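Local coordinates for protein alpha-galacturonidase (Bacillus subtilis, PDB 3FEF) that hydrolyses alpha-galacturonides, with alpha-1,4-di-galacturonate the probable natural substrate, as an NAD- and manganese-dependent enzyme of glycosyl hydrolase family 4, at residues I11-S15 against A37-L41; Q16-R20 against K305-T309; A46-E50 against R62-V66. All blocks are in the same frame, centred on the assembly; numbering follows the deposited sequence. Where two conformers were deposited one is given.

Interaction 1. Residues I11-S15 against A37-L41; sequences IGGGS and ALYDL
Ile11 and Tyr39 form a parallel bridge, their CA atoms 5.1 Å apart, and beyond it the backbone of Gly12 and Gly13 bends into a type I turn, Gly12 to Ser15, that leans over the end of strand 34-39. Two amides of the turn share one carbonyl oxygen. Gly12 N lies 2.8 Å from Tyr39 O and meets it almost head-on, with a C=O...N angle of 170°; Gly13 N, at 2.8 Å from the same Tyr39 O, comes instead from above the carbonyl plane. Asp40 carries the next step of the contact. Its CG stands anti to the backbone N (chi1 -162°), which swings the carboxylate up to the loop, where OD2 accepts Gly14 N at 2.8 Å on its anti side. This bond is bent, with an N-H...O angle of 136°. The other oxygen, OD1, takes Asp42 N, so both ends of the carboxylate are held by backbone amides. Leu38 meets the turn with carbon alone, its CD2 3.8 Å from Gly13 O. Gly12 has a positive phi that suits glycine, and because Gly13 has no side chain, its backbone can settle directly against Leu38 and Tyr39. On the face of the sheet away from Leu38, shared by Ile11 and Tyr39, Ile11 CG2 approaches the edge of the Tyr39 ring. The glycine-rich turn after the first strand is the hallmark of the Rossmann fold and belongs to the probable NAD site. Strand 6-11 runs between strands 34-39 and 78-81; helix 69-73 covers Ile11 and Tyr39 through Leu69, while helix 43-53 packs on Leu38 through Asn49 and Glu50.

Interaction 2. Residues Q16-R20 against K305-T309; sequences QGWAR and KRQET
Gln16 lies alongside Lys305, the two side chains running past each other in opposite directions, with Gln16 CB 4.0 Å from Lys305 CD. The lysine chain continues over the backbone of Gln16, bringing CE to 3.4 Å from Gln16 O, and its NZ turns off to a salt bridge with Asp301. The lysine therefore gives its methylenes to Gln16 while its charge is spent within its own helix, 295-314. Beyond CG the glutamine is extended (chi2 171°), which carries its amide up to the surface of that helix beside Thr309, crossing the threonine at about a right angle. It also crosses Arg306, whose CG flanks the amide. Arg20 adds a well-directed bond: NH2 donates to Thr309 OG1 at 2.9 Å, with an N-H...O angle of 163°, and the hydroxyl sits at the guanidinium edge, only 8° out of its plane. Thr309 CG2, 3.7 Å from the same NH2, packs beside the bond. NE of Arg20 is engaged by Asn49, so the guanidinium is held at NE as well as at NH2, which should limit its rotation. Segment 16-20 opens helix 18-28 of the probable NAD-binding region, with Gly17 at the N-cap, whereas helix 295-314 belongs to the C-terminal family region. The chemistry implies an interface that joins these two parts with aliphatic overlap together with polar contacts, among them the well-aligned bond from Arg20 to a neutral hydroxyl; Glu308, whose OE1 is 4.7 Å from Arg20 NH1, probably adds a mild electrostatic attraction.

Interaction 3. Residues A46-E50 against R62-V66; sequences AQKNE and RYEAV
The carboxylate of Glu50 is met by Ala65 N on the anti lone pair of OE1, the one away from the other carboxylate oxygen, while the Tyr63 ring leads away from the helix. Glu50 OE1 accepts Ala65 N at 2.9 Å, and the bond is fairly straight at 160°. For Tyr63 the CB does the touching, 3.9 Å from Glu50 O; its ring goes instead to Met23 and Leu26 of helix 18-28 and to Val36. Glu50 reaches the strand because its CG is anti to the backbone N (chi1 170°) and the chain stays extended beyond it. On the way CG passes 3.4 Å from Tyr63 O, so the methylene chain lies across the strand before the carboxylate meets the N-H of the following peptide, Ala65 N. Ala65 CB fits against the helix from the strand, 4.0 Å from Ala46 CB and 3.8 Å from Gln47 N. Small side chains on both elements allow a close fit: helix 46-50 and strand 62-66 run nearly antiparallel, at 167°, with axes 7.0 Å apart at closest. This is the return half of the beta-alpha-beta unit made by strand 34-39, helix 43-53 and strand 61-66. Arg62, Glu64 and Val66 direct backbone bonds to strand 34-39, leaving the alternate amides on the outer edge of the sheet. The chemistry thus implies a side-chain acceptor for a backbone N-H on the outer side of strand 61-66, outermost of the sheet within this chain: Glu50 takes the amide of Ala65, as Asn54 takes that of Tyr63, and the amide probably helps to stabilise the glutamate's negative charge.

How the interactions relate
Asn49, on the helix of interaction 3, ties the three contacts together. Its ND2 lies 2.8 Å from both Gly13 O and Ser15 O of interaction 1, and its OD1 is 2.7 Å from Arg20 NE of interaction 2. Interactions 1 and 3, with centres about 8 Å apart, reach neighbouring strands of the same Rossmann sheet; interaction 2 follows directly on the glycine-rich turn and links it to the C-terminal region. The turn lies near the catalytic centre: the side chain of Ser15 is about 11 Å from that of His170, the probable proton donor, and about 14 Å from the bound magnesium. Trp18 meets the His170 ring, whereas interaction 3 lies away from these sites.

Interaction 1. Residues I11-S15 against A37-L41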
ATOM      1  N   ILE A  11      34.511  -9.916   8.034  1.00 26.95           N
ATOM      2  CA  ILE A  11      34.414  -9.208   9.302  1.00 24.32           C
ATOM      3  C   ILE A  11      34.002 -10.165  10.421  1.00 27.23           C
ATOM      4  O   ILE A  11      32.905 -10.734  10.417  1.00 23.78           O
ATOM      5  CB  ILE A  11      33.429  -8.033   9.207  1.00 26.71           C
ATOM      6  CG1 ILE A  11      33.827  -7.119   8.056  1.00 23.73           C
ATOM      7  CG2 ILE A  11      33.386  -7.278  10.528  1.00 27.16           C
ATOM      8  CD1 ILE A  11      32.810  -6.065   7.723  1.00 27.91           C
ATOM      9  N   GLY A  12      34.910 -10.344  11.378  1.00 29.42           N
ATOM     10  CA  GLY A  12      34.791 -11.357  12.404  1.00 28.22           C
ATOM     11  C   GLY A  12      35.727 -12.473  11.997  1.00 34.05           C
ATOM     12  O   GLY A  12      35.522 -13.648  12.362  1.00 34.86           O
ATOM     13  N   GLY A  13      36.767 -12.098  11.245  1.00 33.80           N
ATOM     14  CA  GLY A  13      37.721 -13.055  10.662  1.00 34.94           C
ATOM     15  C   GLY A  13      38.533 -13.917  11.623  1.00 36.87           C
ATOM     16  O   GLY A  13      39.350 -14.747  11.192  1.00 35.81           O
ATOM     17  N   GLY A  14      38.316 -13.730  12.921  1.00 36.06           N
ATOM     18  CA  GLY A  14      38.943 -14.576  13.924  1.00 37.58           C
ATOM     19  C   GLY A  14      37.971 -15.679  14.301  1.00 38.37           C
ATOM     20  O   GLY A  14      38.269 -16.531  15.140  1.00 36.98           O
ATOM     21  N   SER A  15      36.802 -15.652  13.665  1.00 40.45           N
ATOM     22  CA  SER A  15      35.717 -16.592  13.957  1.00 39.19           C
ATOM     23  C   SER A  15      36.199 -18.030  13.948  1.00 41.06           C
ATOM     24  O   SER A  15      37.040 -18.415  13.142  1.00 40.96           O
ATOM     25  CB  SER A  15      34.593 -16.432  12.938  1.00 40.10           C
ATOM     26  OG  SER A  15      33.868 -17.647  12.800  1.00 43.07           O
ATOM     27  N   ALA A  37      40.411 -11.242   2.863  1.00 29.45           N
ATOM     28  CA  ALA A  37      40.919 -10.336   3.886  1.00 30.11           C
ATOM     29  C   ALA A  37      40.180 -10.608   5.203  1.00 31.04           C
ATOM     30  O   ALA A  37      38.953 -10.414   5.287  1.00 30.58           O
ATOM     31  CB  ALA A  37      40.722  -8.901   3.460  1.00 27.68           C
ATOM     32  N   LEU A  38      40.920 -11.065   6.216  1.00 29.45           N
ATOM     33  CA  LEU A  38      40.349 -11.352   7.529  1.00 30.08           C
ATOM     34  C   LEU A  38      40.481 -10.156   8.476  1.00 32.26           C
ATOM     35  O   LEU A  38      41.586  -9.730   8.809  1.00 33.57           O
ATOM     36  CB  LEU A  38      41.037 -12.568   8.146  1.00 30.68           C
ATOM     37  CG  LEU A  38      40.976 -13.914   7.412  1.00 30.89           C
ATOM     38  CD1 LEU A  38      41.948 -14.903   8.027  1.00 30.17           C
ATOM     39  CD2 LEU A  38      39.573 -14.496   7.437  1.00 29.90           C
ATOM     40  N   TYR A  39      39.360  -9.602   8.917  1.00 31.58           N
ATOM     41  CA  TYR A  39      39.423  -8.522   9.895  1.00 30.72           C
ATOM     42  C   TYR A  39      38.705  -8.892  11.182  1.00 32.82           C
ATOM     43  O   TYR A  39      37.600  -9.444  11.159  1.00 29.44           O
ATOM     44  CB  TYR A  39      38.846  -7.221   9.335  1.00 32.35           C
ATOM     45  CG  TYR A  39      38.758  -6.150  10.386  1.00 34.71           C
ATOM     46  CD1 TYR A  39      39.862  -5.358  10.691  1.00 34.19           C
ATOM     47  CD2 TYR A  39      37.579  -5.952  11.105  1.00 36.86           C
ATOM     48  CE1 TYR A  39      39.792  -4.392  11.671  1.00 35.84           C
ATOM     49  CE2 TYR A  39      37.497  -4.979  12.096  1.00 37.40           C
ATOM     50  CZ  TYR A  39      38.612  -4.201  12.367  1.00 38.12           C
ATOM     51  OH  TYR A  39      38.547  -3.225  13.342  1.00 41.22           O
ATOM     52  N   ASP A  40      39.329  -8.561  12.310  1.00 34.01           N
ATOM     53  CA  ASP A  40      38.777  -8.879  13.617  1.00 35.92           C
ATOM     54  C   ASP A  40      39.412  -7.991  14.679  1.00 38.57           C
ATOM     55  O   ASP A  40      40.621  -7.767  14.663  1.00 39.86           O
ATOM     56  CB  ASP A  40      39.023 -10.353  13.948  1.00 36.59           C
ATOM     57  CG  ASP A  40      38.113 -10.865  15.061  1.00 37.89           C
ATOM     58  OD1 ASP A  40      38.067 -10.226  16.134  1.00 37.79           O
ATOM     59  OD2 ASP A  40      37.444 -11.907  14.858  1.00 38.66           O
ATOM     60  N   LEU A  41      38.602  -7.492  15.605  1.00 40.80           N
ATOM     61  CA  LEU A  41      39.122  -6.680  16.701  1.00 41.27           C
ATOM     62  C   LEU A  41      40.267  -7.431  17.372  1.00 42.11           C
ATOM     63  O   LEU A  41      41.263  -6.835  17.772  1.00 42.32           O
ATOM     64  CB  LEU A  41      38.024  -6.374  17.720  1.00 43.11           C
ATOM     65  CG  LEU A  41      36.860  -5.515  17.211  1.00 44.73           C
ATOM     66  CD1 LEU A  41      35.791  -5.335  18.296  1.00 43.68           C
ATOM     67  CD2 LEU A  41      37.382  -4.152  16.718  1.00 45.14           C
TER

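Interaction 2. Residues Q16-R20 against K305-T309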
ATOM      1  N   GLN A  16      35.664 -18.823  14.863  1.00 44.15           N
ATOM      2  CA  GLN A  16      35.991 -20.229  14.920  1.00 42.21           C
ATOM      3  C   GLN A  16      34.767 -21.064  14.564  1.00 42.57           C
ATOM      4  O   GLN A  16      34.761 -22.278  14.769  1.00 42.36           O
ATOM      5  CB  GLN A  16      36.554 -20.587  16.305  1.00 43.40           C
ATOM      6  CG  GLN A  16      38.011 -20.129  16.495  1.00 43.45           C
ATOM      7  CD  GLN A  16      38.528 -20.281  17.921  1.00 44.13           C
ATOM      8  OE1 GLN A  16      39.563 -20.904  18.148  1.00 42.95           O
ATOM      9  NE2 GLN A  16      37.816 -19.698  18.885  1.00 44.12           N
ATOM     10  N   GLY A  17      33.734 -20.402  14.028  1.00 41.52           N
ATOM     11  CA  GLY A  17      32.510 -21.080  13.547  1.00 36.67           C
ATOM     12  C   GLY A  17      32.299 -20.862  12.048  1.00 37.29           C
ATOM     13  O   GLY A  17      32.785 -21.640  11.211  1.00 33.22           O
ATOM     14  N   TRP A  18      31.593 -19.787  11.704  1.00 33.65           N
ATOM     15  CA  TRP A  18      31.381 -19.415  10.298  1.00 34.82           C
ATOM     16  C   TRP A  18      32.641 -19.294   9.436  1.00 34.26           C
ATOM     17  O   TRP A  18      32.648 -19.771   8.312  1.00 35.24           O
ATOM     18  CB  TRP A  18      30.535 -18.135  10.193  1.00 36.28           C
ATOM     19  CG  TRP A  18      29.160 -18.348  10.754  1.00 36.86           C
ATOM     20  CD1 TRP A  18      28.679 -17.906  11.954  1.00 35.70           C
ATOM     21  CD2 TRP A  18      28.111 -19.112  10.151  1.00 36.42           C
ATOM     22  NE1 TRP A  18      27.378 -18.330  12.119  1.00 37.63           N
ATOM     23  CE2 TRP A  18      27.010 -19.071  11.026  1.00 39.13           C
ATOM     24  CE3 TRP A  18      27.988 -19.798   8.939  1.00 39.36           C
ATOM     25  CZ2 TRP A  18      25.798 -19.701  10.728  1.00 41.99           C
ATOM     26  CZ3 TRP A  18      26.793 -20.429   8.647  1.00 41.13           C
ATOM     27  CH2 TRP A  18      25.712 -20.379   9.538  1.00 42.35           C
ATOM     28  N   ALA A  19      33.692 -18.642   9.926  1.00 34.41           N
ATOM     29  CA  ALA A  19      34.915 -18.514   9.106  1.00 37.69           C
ATOM     30  C   ALA A  19      35.489 -19.877   8.675  1.00 34.26           C
ATOM     31  O   ALA A  19      35.886 -20.055   7.531  1.00 34.38           O
ATOM     32  CB  ALA A  19      35.990 -17.669   9.823  1.00 37.91           C
ATOM     33  N   ARG A  20      35.520 -20.827   9.599  1.00 35.13           N
ATOM     34  CA  ARG A  20      36.020 -22.182   9.338  1.00 37.50           C
ATOM     35  C   ARG A  20      35.170 -22.902   8.295  1.00 38.20           C
ATOM     36  O   ARG A  20      35.685 -23.478   7.334  1.00 38.21           O
ATOM     37  CB  ARG A  20      36.017 -23.013  10.626  1.00 37.04           C
ATOM     38  CG  ARG A  20      37.025 -22.572  11.644  1.00 37.32           C
ATOM     39  CD  ARG A  20      38.431 -22.676  11.094  1.00 38.40           C
ATOM     40  NE  ARG A  20      39.327 -21.882  11.914  1.00 36.97           N
ATOM     41  CZ  ARG A  20      39.787 -22.281  13.092  1.00 38.28           C
ATOM     42  NH1 ARG A  20      39.447 -23.479  13.550  1.00 34.57           N
ATOM     43  NH2 ARG A  20      40.586 -21.485  13.806  1.00 36.65           N
ATOM     44  N   LYS A 305      37.487 -25.020  21.282  1.00 42.23           N
ATOM     45  CA  LYS A 305      37.752 -24.548  19.919  1.00 40.25           C
ATOM     46  C   LYS A 305      39.118 -23.864  19.841  1.00 39.66           C
ATOM     47  O   LYS A 305      39.833 -23.983  18.847  1.00 37.04           O
ATOM     48  CB  LYS A 305      36.654 -23.593  19.420  1.00 42.46           C
ATOM     49  CG  LYS A 305      35.381 -24.273  18.913  1.00 43.15           C
ATOM     50  CD  LYS A 305      34.376 -23.237  18.409  1.00 45.33           C
ATOM     51  CE  LYS A 305      33.387 -23.837  17.398  1.00 48.20           C
ATOM     52  NZ  LYS A 305      32.593 -24.982  17.953  1.00 49.64           N
ATOM     53  N   ARG A 306      39.475 -23.134  20.891  1.00 39.69           N
ATOM     54  CA  ARG A 306      40.796 -22.520  20.956  1.00 41.81           C
ATOM     55  C   ARG A 306      41.903 -23.557  20.924  1.00 41.63           C
ATOM     56  O   ARG A 306      42.931 -23.350  20.275  1.00 40.93           O
ATOM     57  CB  ARG A 306      40.928 -21.627  22.188  1.00 43.14           C
ATOM     58  CG  ARG A 306      40.707 -20.187  21.836  1.00 48.16           C
ATOM     59  CD  ARG A 306      40.027 -19.423  22.937  1.00 52.03           C
ATOM     60  NE  ARG A 306      39.413 -18.220  22.385  1.00 56.18           N
ATOM     61  CZ  ARG A 306      38.942 -17.221  23.117  1.00 57.45           C
ATOM     62  NH1 ARG A 306      39.021 -17.278  24.442  1.00 57.75           N
ATOM     63  NH2 ARG A 306      38.400 -16.166  22.522  1.00 56.59           N
ATOM     64  N   GLN A 307      41.677 -24.676  21.604  1.00 40.92           N
ATOM     65  CA  GLN A 307      42.659 -25.754  21.645  1.00 43.69           C
ATOM     66  C   GLN A 307      42.787 -26.409  20.291  1.00 41.69           C
ATOM     67  O   GLN A 307      43.892 -26.641  19.813  1.00 42.56           O
ATOM     68  CB  GLN A 307      42.273 -26.804  22.688  1.00 45.22           C
ATOM     69  CG  GLN A 307      42.291 -26.270  24.096  1.00 50.07           C
ATOM     70  CD  GLN A 307      41.769 -27.276  25.105  1.00 52.73           C
ATOM     71  OE1 GLN A 307      42.263 -28.406  25.186  1.00 53.07           O
ATOM     72  NE2 GLN A 307      40.767 -26.872  25.882  1.00 53.02           N
ATOM     73  N   GLU A 308      41.646 -26.709  19.676  1.00 42.61           N
ATOM     74  CA  GLU A 308      41.645 -27.269  18.335  1.00 42.95           C
ATOM     75  C   GLU A 308      42.407 -26.362  17.368  1.00 41.97           C
ATOM     76  O   GLU A 308      43.240 -26.827  16.580  1.00 41.05           O
ATOM     77  CB  GLU A 308      40.224 -27.515  17.825  1.00 45.30           C
ATOM     78  CG  GLU A 308      40.188 -28.583  16.736  1.00 51.66           C
ATOM     79  CD  GLU A 308      39.174 -28.306  15.631  1.00 56.58           C
ATOM     80  OE1 GLU A 308      38.276 -27.447  15.818  1.00 57.45           O
ATOM     81  OE2 GLU A 308      39.283 -28.960  14.562  1.00 58.37           O
ATOM     82  N   THR A 309      42.127 -25.066  17.435  1.00 39.60           N
ATOM     83  CA  THR A 309      42.856 -24.102  16.612  1.00 40.84           C
ATOM     84  C   THR A 309      44.382 -24.186  16.819  1.00 41.06           C
ATOM     85  O   THR A 309      45.154 -24.159  15.854  1.00 39.75           O
ATOM     86  CB  THR A 309      42.413 -22.668  16.900  1.00 40.39           C
ATOM     87  OG1 THR A 309      41.056 -22.479  16.457  1.00 39.29           O
ATOM     88  CG2 THR A 309      43.359 -21.675  16.202  1.00 38.20           C
TER

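Interaction 3. Residues A46-E50 against R62-V66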
ATOM      1  N   ALA A  46      42.498 -13.627  14.108  1.00 28.04           N
ATOM      2  CA  ALA A  46      42.461 -13.508  12.658  1.00 29.14           C
ATOM      3  C   ALA A  46      43.756 -14.075  12.078  1.00 31.82           C
ATOM      4  O   ALA A  46      43.742 -14.756  11.058  1.00 30.24           O
ATOM      5  CB  ALA A  46      42.264 -12.052  12.239  1.00 27.22           C
ATOM      6  N   GLN A  47      44.871 -13.794  12.747  0.50 32.56           N
ATOM      7  CA  GLN A  47      46.186 -14.235  12.281  0.50 34.50           C
ATOM      8  C   GLN A  47      46.260 -15.758  12.237  0.50 33.58           C
ATOM      9  O   GLN A  47      46.818 -16.344  11.309  0.50 33.05           O
ATOM     10  CB  GLN A  47      47.291 -13.664  13.183  0.50 36.06           C
ATOM     11  CG  GLN A  47      48.702 -13.761  12.600  0.50 38.14           C
ATOM     12  CD  GLN A  47      49.748 -13.080  13.473  0.50 38.81           C
ATOM     13  OE1 GLN A  47      49.697 -13.159  14.700  0.50 39.26           O
ATOM     14  NE2 GLN A  47      50.701 -12.410  12.840  0.50 40.43           N
ATOM     15  N   LYS A  48      45.680 -16.394  13.242  1.00 33.47           N
ATOM     16  CA  LYS A  48      45.607 -17.846  13.287  1.00 36.47           C
ATOM     17  C   LYS A  48      44.727 -18.455  12.183  1.00 36.61           C
ATOM     18  O   LYS A  48      45.075 -19.482  11.599  1.00 36.97           O
ATOM     19  CB  LYS A  48      45.139 -18.296  14.665  1.00 37.07           C
ATOM     20  CG  LYS A  48      46.197 -18.078  15.738  1.00 38.92           C
ATOM     21  CD  LYS A  48      45.648 -18.390  17.107  1.00 41.88           C
ATOM     22  CE  LYS A  48      46.658 -18.026  18.182  1.00 43.24           C
ATOM     23  NZ  LYS A  48      46.159 -18.415  19.522  1.00 45.26           N
ATOM     24  N   ASN A  49      43.587 -17.837  11.906  1.00 32.75           N
ATOM     25  CA  ASN A  49      42.789 -18.248  10.760  1.00 32.39           C
ATOM     26  C   ASN A  49      43.529 -18.017   9.452  1.00 30.86           C
ATOM     27  O   ASN A  49      43.309 -18.715   8.462  1.00 30.29           O
ATOM     28  CB  ASN A  49      41.455 -17.506  10.739  1.00 31.79           C
ATOM     29  CG  ASN A  49      40.394 -18.220  11.533  1.00 33.00           C
ATOM     30  OD1 ASN A  49      40.494 -19.421  11.756  1.00 32.62           O
ATOM     31  ND2 ASN A  49      39.368 -17.488  11.971  1.00 30.89           N
ATOM     32  N   GLU A  50      44.401 -17.021   9.437  1.00 31.23           N
ATOM     33  CA  GLU A  50      45.161 -16.758   8.229  1.00 33.61           C
ATOM     34  C   GLU A  50      46.131 -17.907   7.960  1.00 34.55           C
ATOM     35  O   GLU A  50      46.305 -18.325   6.821  1.00 34.14           O
ATOM     36  CB  GLU A  50      45.909 -15.438   8.335  1.00 34.13           C
ATOM     37  CG  GLU A  50      46.895 -15.229   7.230  1.00 37.16           C
ATOM     38  CD  GLU A  50      48.056 -14.367   7.667  1.00 41.78           C
ATOM     39  OE1 GLU A  50      47.897 -13.123   7.737  1.00 40.31           O
ATOM     40  OE2 GLU A  50      49.131 -14.943   7.943  1.00 44.59           O
ATOM     41  N   ARG A  62      44.089 -17.238  -1.059  1.00 33.93           N
ATOM     42  CA  ARG A  62      45.104 -16.664  -0.200  1.00 35.02           C
ATOM     43  C   ARG A  62      44.450 -15.835   0.905  1.00 34.33           C
ATOM     44  O   ARG A  62      43.650 -14.932   0.638  1.00 34.80           O
ATOM     45  CB  ARG A  62      46.087 -15.819  -1.013  1.00 35.97           C
ATOM     46  CG  ARG A  62      46.958 -14.867  -0.176  1.00 44.06           C
ATOM     47  CD  ARG A  62      48.401 -14.897  -0.664  1.00 50.97           C
ATOM     48  NE  ARG A  62      48.909 -13.589  -1.091  1.00 57.00           N
ATOM     49  CZ  ARG A  62      50.136 -13.389  -1.588  1.00 60.24           C
ATOM     50  NH1 ARG A  62      50.979 -14.414  -1.724  1.00 60.04           N
ATOM     51  NH2 ARG A  62      50.530 -12.167  -1.953  1.00 59.58           N
ATOM     52  N   TYR A  63      44.785 -16.162   2.144  1.00 31.58           N
ATOM     53  CA  TYR A  63      44.233 -15.479   3.293  1.00 32.48           C
ATOM     54  C   TYR A  63      45.235 -14.483   3.839  1.00 33.42           C
ATOM     55  O   TYR A  63      46.421 -14.752   3.849  1.00 33.68           O
ATOM     56  CB  TYR A  63      43.895 -16.497   4.373  1.00 32.99           C
ATOM     57  CG  TYR A  63      42.745 -17.388   3.993  1.00 33.02           C
ATOM     58  CD1 TYR A  63      42.943 -18.507   3.180  1.00 32.86           C
ATOM     59  CD2 TYR A  63      41.451 -17.099   4.420  1.00 31.29           C
ATOM     60  CE1 TYR A  63      41.888 -19.321   2.832  1.00 32.59           C
ATOM     61  CE2 TYR A  63      40.387 -17.913   4.067  1.00 33.51           C
ATOM     62  CZ  TYR A  63      40.614 -19.014   3.276  1.00 32.66           C
ATOM     63  OH  TYR A  63      39.558 -19.815   2.936  1.00 37.16           O
ATOM     64  N   GLU A  64      44.741 -13.329   4.274  1.00 34.40           N
ATOM     65  CA  GLU A  64      45.564 -12.322   4.920  1.00 34.48           C
ATOM     66  C   GLU A  64      44.801 -11.669   6.087  1.00 32.60           C
ATOM     67  O   GLU A  64      43.750 -11.045   5.877  1.00 34.53           O
ATOM     68  CB  GLU A  64      45.985 -11.260   3.891  1.00 36.08           C
ATOM     69  CG  GLU A  64      47.123 -10.350   4.354  1.00 42.90           C
ATOM     70  CD  GLU A  64      47.133  -8.972   3.670  1.00 47.48           C
ATOM     71  OE1 GLU A  64      46.432  -8.779   2.642  1.00 47.54           O
ATOM     72  OE2 GLU A  64      47.846  -8.069   4.177  1.00 49.89           O
ATOM     73  N   ALA A  65      45.322 -11.790   7.309  1.00 31.14           N
ATOM     74  CA  ALA A  65      44.811 -10.995   8.441  1.00 30.27           C
ATOM     75  C   ALA A  65      45.174  -9.518   8.284  1.00 32.02           C
ATOM     76  O   ALA A  65      46.339  -9.184   8.130  1.00 31.61           O
ATOM     77  CB  ALA A  65      45.358 -11.519   9.744  1.00 29.40           C
ATOM     78  N   VAL A  66      44.180  -8.637   8.319  1.00 35.11           N
ATOM     79  CA  VAL A  66      44.415  -7.199   8.160  1.00 35.05           C
ATOM     80  C   VAL A  66      43.931  -6.440   9.394  1.00 37.41           C
ATOM     81  O   VAL A  66      43.077  -6.926  10.140  1.00 39.41           O
ATOM     82  CB  VAL A  66      43.714  -6.628   6.901  1.00 35.50           C
ATOM     83  CG1 VAL A  66      44.248  -7.290   5.632  1.00 33.92           C
ATOM     84  CG2 VAL A  66      42.207  -6.799   7.019  1.00 35.92           C
TER